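Local coordinates for periplasmic binding protein/LacI transcriptional regulator (Alkaliphilus metalliredigens, PDB 3CTP), which binds the sugar D-xylulofuranose between two lobes and, like other LacI-family proteins, probably acts as a DNA-binding transcriptional repressor, at residues 217-222 and 243-248; 255-258 and 262-265. All blocks are in the same frame, centred on the assembly; numbering follows the deposited sequence.

Both contacts belong to the lobe built on the four-stranded parallel sheet, and helix 240-252 links them: it carries one half of contact 1 and packs with its Met247 and Leu250 onto contact 2. Contact 1 is the less buried of the two and lies where the second subunit joins in; it mixes apolar packing with an arginine that bonds to a backbone carbonyl. Contact 2, between 255-258 and 262-265, is buried and has no hydrogen bond across it, only apolar and carbon-to-carbonyl touches. The two meet where Met247 CG lies 4.0 Å from Ile257 CD1, and their centres are about 14 Å apart.

Contact 1 of 2, residues 217-222 and 243-248; sequences KMLEED and AATVMR
Leu219, in a 3-10 segment, packs on Thr245 and Arg248 of helix 240-252, a loop-to-helix contact at the dimer face of a periplasmic-binding-protein-like lobe. The 3-10 segment lies in the connection between strands 206-209 and 234-237, and the two backbones come nearest at Leu219 and Thr245, whose CA atoms are 6.9 Å apart. Thr245 points its CB at this segment and sets CG2 4.3 Å from Leu219 CD2. Its OG1 lies 4.2 Å from Met218 SD, but its hydrogen bond goes back along the helix to Ala242 O.

Arg248, one turn further on, does the polar work. With CG anti to the backbone N (chi1 157°) and the chain extended through to NE, it carries its guanidinium out past Leu219, whose side chain it crosses at about a right angle. Two weak bonds share one acceptor: Arg248 NH1 reaches Leu219 O at 2.8 Å and Arg248 NH2 reaches the same oxygen at 2.9 Å, bent to 127° and 125° at the hydrogen. Glu273 of the second subunit forms a salt bridge with Arg248 NH2, and Leu274 of that subunit packs on both Leu219 and Thr245, so this corner is completed by the dimer. A leucine in place of Arg248 would probably leave the Leu219 carbonyl without these donors and Glu273 of the second subunit without this countercharge. Leu219 CD2 rests 3.9 Å from Arg248 CD, and Leu219 CB sits over one guanidinium face, offset toward its rim.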
ATOM      1  N   LYS A 217      -4.091  12.324   2.650  1.00 11.40           N
ATOM      2  CA  LYS A 217      -4.755  13.536   3.179  1.00 12.40           C
ATOM      3  C   LYS A 217      -6.071  13.267   3.899  1.00 13.07           C
ATOM      4  O   LYS A 217      -6.491  14.062   4.758  1.00 15.12           O
ATOM      5  CB  LYS A 217      -4.940  14.597   2.090  1.00 15.23           C
ATOM      6  CG  LYS A 217      -5.824  14.188   0.959  1.00 23.86           C
ATOM      7  CD  LYS A 217      -5.896  15.348  -0.042  1.00 27.38           C
ATOM      8  CE  LYS A 217      -5.789  16.679   0.698  1.00 25.90           C
ATOM      9  NZ  LYS A 217      -7.047  17.104   1.354  1.00 37.71           N
ATOM     10  N   MET A 218      -6.727  12.160   3.566  1.00 12.29           N
ATOM     11  CA  MET A 218      -7.986  11.810   4.213  1.00 13.60           C
ATOM     12  C   MET A 218      -7.804  11.710   5.716  1.00 15.42           C
ATOM     13  O   MET A 218      -8.752  11.896   6.478  1.00 15.82           O
ATOM     14  CB  MET A 218      -8.505  10.483   3.614  1.00 14.09           C
ATOM     15  CG  MET A 218      -9.985  10.146   3.777  1.00 24.51           C
ATOM     16  SD  MET A 218     -10.471   8.767   2.652  1.00 15.55           S
ATOM     17  CE  MET A 218     -10.882   9.652   1.134  1.00 22.78           C
ATOM     18  N   LEU A 219      -6.584  11.421   6.179  1.00 16.17           N
ATOM     19  CA  LEU A 219      -6.388  11.259   7.620  1.00 18.29           C
ATOM     20  C   LEU A 219      -6.447  12.600   8.365  1.00 20.78           C
ATOM     21  O   LEU A 219      -6.536  12.616   9.605  1.00 24.27           O
ATOM     22  CB  LEU A 219      -5.057  10.538   7.895  1.00 20.08           C
ATOM     23  CG  LEU A 219      -4.988   9.130   7.288  1.00 17.40           C
ATOM     24  CD1 LEU A 219      -3.582   8.550   7.396  1.00 22.38           C
ATOM     25  CD2 LEU A 219      -5.954   8.191   7.996  1.00 23.81           C
ATOM     26  N   GLU A 220      -6.400  13.703   7.604  1.00 17.84           N
ATOM     27  CA  GLU A 220      -6.466  15.070   8.132  1.00 19.48           C
ATOM     28  C   GLU A 220      -7.794  15.751   7.785  1.00 17.85           C
ATOM     29  O   GLU A 220      -7.927  16.968   7.974  1.00 19.24           O
ATOM     30  CB  GLU A 220      -5.323  15.942   7.571  1.00 22.18           C
ATOM     31  CG  GLU A 220      -3.955  15.253   7.495  1.00 47.00           C
ATOM     32  CD  GLU A 220      -3.027  15.884   6.455  1.00 34.84           C
ATOM     33  OE1 GLU A 220      -3.181  17.093   6.166  1.00 50.23           O
ATOM     34  OE2 GLU A 220      -2.132  15.172   5.933  1.00 49.48           O
ATOM     35  N   GLU A 221      -8.750  14.982   7.260  1.00 13.95           N
ATOM     36  CA  GLU A 221     -10.063  15.517   6.849  1.00 12.97           C
ATOM     37  C   GLU A 221     -11.159  15.034   7.795  1.00 14.81           C
ATOM     38  O   GLU A 221     -11.135  13.878   8.227  1.00 17.90           O
ATOM     39  CB  GLU A 221     -10.382  15.095   5.419  1.00 13.47           C
ATOM     40  CG  GLU A 221      -9.399  15.707   4.430  1.00 12.53           C
ATOM     41  CD  GLU A 221      -9.628  15.269   3.012  1.00 13.02           C
ATOM     42  OE1 GLU A 221     -10.150  14.153   2.782  1.00 15.02           O
ATOM     43  OE2 GLU A 221      -9.232  16.032   2.114  1.00 16.88           O
ATOM     44  N   ASP A 222     -12.105  15.910   8.113  1.00 14.40           N
ATOM     45  CA  ASP A 222     -13.229  15.570   8.998  1.00 15.24           C
ATOM     46  C   ASP A 222     -14.482  15.349   8.184  1.00 14.61           C
ATOM     47  O   ASP A 222     -14.593  15.864   7.074  1.00 13.00           O
ATOM     48  CB  ASP A 222     -13.546  16.754   9.908  1.00 17.63           C
ATOM     49  CG  ASP A 222     -12.416  17.110  10.850  1.00 35.77           C
ATOM     50  OD1 ASP A 222     -11.675  16.203  11.278  1.00 32.93           O
ATOM     51  OD2 ASP A 222     -12.296  18.312  11.178  1.00 33.64           O
ATOM     52  N   ALA A 243     -13.108   2.268   5.023  1.00  7.54           N
ATOM     53  CA  ALA A 243     -13.701   1.854   6.319  1.00  7.26           C
ATOM     54  C   ALA A 243     -12.706   2.060   7.461  1.00  8.40           C
ATOM     55  O   ALA A 243     -13.094   2.436   8.567  1.00  9.78           O
ATOM     56  CB  ALA A 243     -14.117   0.364   6.284  1.00  8.65           C
ATOM     57  N   ALA A 244     -11.430   1.763   7.210  1.00  9.53           N
ATOM     58  CA  ALA A 244     -10.408   1.952   8.239  1.00  8.55           C
ATOM     59  C   ALA A 244     -10.360   3.409   8.677  1.00  8.67           C
ATOM     60  O   ALA A 244     -10.159   3.699   9.882  1.00  9.71           O
ATOM     61  CB  ALA A 244      -9.020   1.536   7.683  1.00  9.82           C
ATOM     62  N   THR A 245     -10.512   4.328   7.722  1.00 10.19           N
ATOM     63  CA  THR A 245     -10.459   5.760   8.089  1.00 11.52           C
ATOM     64  C   THR A 245     -11.690   6.145   8.906  1.00 11.45           C
ATOM     65  O   THR A 245     -11.614   6.929   9.861  1.00 11.72           O
ATOM     66  CB  THR A 245     -10.362   6.706   6.856  1.00 13.26           C
ATOM     67  OG1 THR A 245     -11.615   6.682   6.124  1.00 14.47           O
ATOM     68  CG2 THR A 245      -9.204   6.277   5.979  1.00 12.53           C
ATOM     69  N   VAL A 246     -12.832   5.572   8.531  1.00 10.43           N
ATOM     70  CA  VAL A 246     -14.074   5.841   9.271  1.00  9.84           C
ATOM     71  C   VAL A 246     -13.959   5.299  10.693  1.00 10.27           C
ATOM     72  O   VAL A 246     -14.322   5.965  11.654  1.00 10.84           O
ATOM     73  CB  VAL A 246     -15.293   5.217   8.552  1.00 10.82           C
ATOM     74  CG1 VAL A 246     -16.580   5.310   9.437  1.00 13.80           C
ATOM     75  CG2 VAL A 246     -15.493   5.866   7.179  1.00 12.57           C
ATOM     76  N   MET A 247     -13.456   4.081  10.842  1.00 10.06           N
ATOM     77  CA  MET A 247     -13.324   3.512  12.181  1.00  9.67           C
ATOM     78  C   MET A 247     -12.334   4.335  13.009  1.00 10.31           C
ATOM     79  O   MET A 247     -12.520   4.477  14.226  1.00 11.86           O
ATOM     80  CB  MET A 247     -12.839   2.068  12.077  1.00 12.04           C
ATOM     81  CG  MET A 247     -13.931   1.113  11.568  1.00 15.69           C
ATOM     82  SD  MET A 247     -13.452  -0.649  11.308  1.00 10.80           S
ATOM     83  CE  MET A 247     -12.864  -1.129  12.952  1.00 20.49           C
ATOM     84  N   ARG A 248     -11.268   4.826  12.375  1.00  9.29           N
ATOM     85  CA  ARG A 248     -10.285   5.653  13.114  1.00 11.54           C
ATOM     86  C   ARG A 248     -10.971   6.887  13.682  1.00 12.42           C
ATOM     87  O   ARG A 248     -10.754   7.263  14.851  1.00 13.39           O
ATOM     88  CB  ARG A 248      -9.147   6.097  12.190  1.00 13.80           C
ATOM     89  CG  ARG A 248      -8.397   7.394  12.664  1.00 19.13           C
ATOM     90  CD  ARG A 248      -7.285   7.742  11.655  1.00 19.34           C
ATOM     91  NE  ARG A 248      -6.458   8.892  12.024  1.00 20.93           N
ATOM     92  CZ  ARG A 248      -6.683  10.128  11.600  1.00 26.60           C
ATOM     93  NH1 ARG A 248      -7.724  10.375  10.821  1.00 21.33           N
ATOM     94  NH2 ARG A 248      -5.863  11.117  11.957  1.00 27.69           N
TER

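Contact 2 of 2, residues 255-258 and 262-265; sequences VSIP and QIIG
Ile257 and Pro258 pack against Ile263 and Gln262, so that part of the loop after helix 240-252 lies against the start of the strand it leads into. Along 255-258, Val255 comes first, its side chain on Leu250 of the helix, and then Ser256, its backbone N hydrogen-bonded to the carboxylate of Glu260, a residue of the sodium site. Ile257 makes the apolar contact with the strand: its CG2 lies 3.9 Å from Ile263 CG1, and the two side chains cross at a slant. The branch that touches is placed by chi1 of -62°, which puts CG2 of Ile257 anti to the backbone N and leaves CG1 beside that nitrogen. Met247 and Leu250 pack on Ile257 as well, and Leu250 also reaches Ile263, so the isoleucine pair is roofed by the helix.

Pro258 follows a cis peptide bond, and its CA lies 4.6 Å from Gln262 CA, the nearest approach of the two backbones. Gln262 sends its CB away from the loop, yet its CG still lies 3.8 Å from Pro258 O and 4.1 Å from Pro258 CB. Both are van der Waals touches; no hydrogen bond crosses here. The amide is engaged on other partners, Gln262 OE1 accepting from Ile324 N and NE2 giving a weak bond to Lys170 O, while the strand's backbone bonds to strand 234-237 and to Thr322. Helix 240-252 thus follows strand 234-237 and returns through this loop to the neighbouring parallel strand 262-264, the beta-alpha-beta crossover from which the Rossmann-like lobes of LacI-family sugar-binding domains are built.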
ATOM      1  N   VAL A 255     -16.000   5.894  20.376  1.00 20.36           N
ATOM      2  CA  VAL A 255     -17.100   5.021  19.956  1.00 19.93           C
ATOM      3  C   VAL A 255     -16.677   3.560  20.028  1.00 20.70           C
ATOM      4  O   VAL A 255     -15.548   3.219  19.656  1.00 21.91           O
ATOM      5  CB  VAL A 255     -17.588   5.397  18.523  1.00 19.55           C
ATOM      6  CG1 VAL A 255     -18.574   4.373  17.981  1.00 14.73           C
ATOM      7  CG2 VAL A 255     -18.236   6.759  18.540  1.00 19.85           C
ATOM      8  N   SER A 256     -17.569   2.698  20.530  1.00 18.49           N
ATOM      9  CA  SER A 256     -17.270   1.284  20.651  1.00 18.18           C
ATOM     10  C   SER A 256     -17.880   0.555  19.472  1.00 17.51           C
ATOM     11  O   SER A 256     -19.066   0.686  19.193  1.00 18.26           O
ATOM     12  CB  SER A 256     -17.825   0.700  21.964  1.00 19.77           C
ATOM     13  OG  SER A 256     -16.967   1.045  23.044  1.00 28.87           O
ATOM     14  N   ILE A 257     -17.044  -0.202  18.771  1.00 14.98           N
ATOM     15  CA  ILE A 257     -17.483  -1.014  17.637  1.00 13.95           C
ATOM     16  C   ILE A 257     -17.229  -2.463  18.038  1.00 13.26           C
ATOM     17  O   ILE A 257     -16.123  -2.797  18.453  1.00 14.57           O
ATOM     18  CB  ILE A 257     -16.638  -0.658  16.400  1.00 14.90           C
ATOM     19  CG1 ILE A 257     -16.845   0.815  16.024  1.00 16.54           C
ATOM     20  CG2 ILE A 257     -16.986  -1.545  15.210  1.00 15.19           C
ATOM     21  CD1 ILE A 257     -15.751   1.363  15.089  1.00 18.95           C
ATOM     22  N   PRO A 258     -18.238  -3.333  17.903  1.00 13.10           N
ATOM     23  CA  PRO A 258     -19.545  -3.129  17.276  1.00 12.10           C
ATOM     24  C   PRO A 258     -20.671  -2.789  18.253  1.00 12.98           C
ATOM     25  O   PRO A 258     -21.834  -2.755  17.845  1.00 12.51           O
ATOM     26  CB  PRO A 258     -19.848  -4.517  16.709  1.00 13.28           C
ATOM     27  CG  PRO A 258     -19.252  -5.451  17.717  1.00 13.99           C
ATOM     28  CD  PRO A 258     -18.019  -4.754  18.247  1.00 14.53           C
ATOM     29  N   GLN A 262     -22.187  -0.924  14.056  1.00 10.57           N
ATOM     30  CA  GLN A 262     -21.582  -2.044  13.318  1.00  8.98           C
ATOM     31  C   GLN A 262     -21.082  -1.528  11.983  1.00 10.37           C
ATOM     32  O   GLN A 262     -21.674  -0.596  11.443  1.00 12.34           O
ATOM     33  CB  GLN A 262     -22.594  -3.147  13.087  1.00  9.58           C
ATOM     34  CG  GLN A 262     -23.180  -3.716  14.413  1.00 12.13           C
ATOM     35  CD  GLN A 262     -24.053  -4.913  14.158  1.00 16.67           C
ATOM     36  OE1 GLN A 262     -23.618  -5.886  13.552  1.00 15.14           O
ATOM     37  NE2 GLN A 262     -25.326  -4.828  14.575  1.00 17.61           N
ATOM     38  N   ILE A 263     -20.008  -2.135  11.465  1.00  9.20           N
ATOM     39  CA  ILE A 263     -19.359  -1.644  10.228  1.00  9.98           C
ATOM     40  C   ILE A 263     -19.130  -2.832   9.308  1.00  9.47           C
ATOM     41  O   ILE A 263     -18.655  -3.892   9.748  1.00  9.15           O
ATOM     42  CB  ILE A 263     -17.960  -1.037  10.522  1.00  9.44           C
ATOM     43  CG1 ILE A 263     -18.003  -0.081  11.725  1.00 14.50           C
ATOM     44  CG2 ILE A 263     -17.382  -0.380   9.258  1.00 11.33           C
ATOM     45  CD1 ILE A 263     -18.733   1.189  11.481  1.00 16.15           C
ATOM     46  N   ILE A 264     -19.455  -2.655   8.021  1.00  8.23           N
ATOM     47  CA  ILE A 264     -19.024  -3.620   7.007  1.00  8.31           C
ATOM     48  C   ILE A 264     -18.341  -2.846   5.882  1.00  8.16           C
ATOM     49  O   ILE A 264     -18.819  -1.776   5.489  1.00  8.34           O
ATOM     50  CB  ILE A 264     -20.208  -4.457   6.490  1.00  8.38           C
ATOM     51  CG1 ILE A 264     -19.760  -5.439   5.391  1.00  9.26           C
ATOM     52  CG2 ILE A 264     -21.340  -3.557   6.008  1.00 11.62           C
ATOM     53  CD1 ILE A 264     -20.805  -6.513   5.124  1.00 13.41           C
ATOM     54  N   GLY A 265     -17.208  -3.362   5.392  1.00  7.96           N
ATOM     55  CA  GLY A 265     -16.491  -2.741   4.256  1.00  7.72           C
ATOM     56  C   GLY A 265     -16.669  -3.528   2.965  1.00  8.82           C
ATOM     57  O   GLY A 265     -17.686  -4.217   2.768  1.00 10.27           O
TER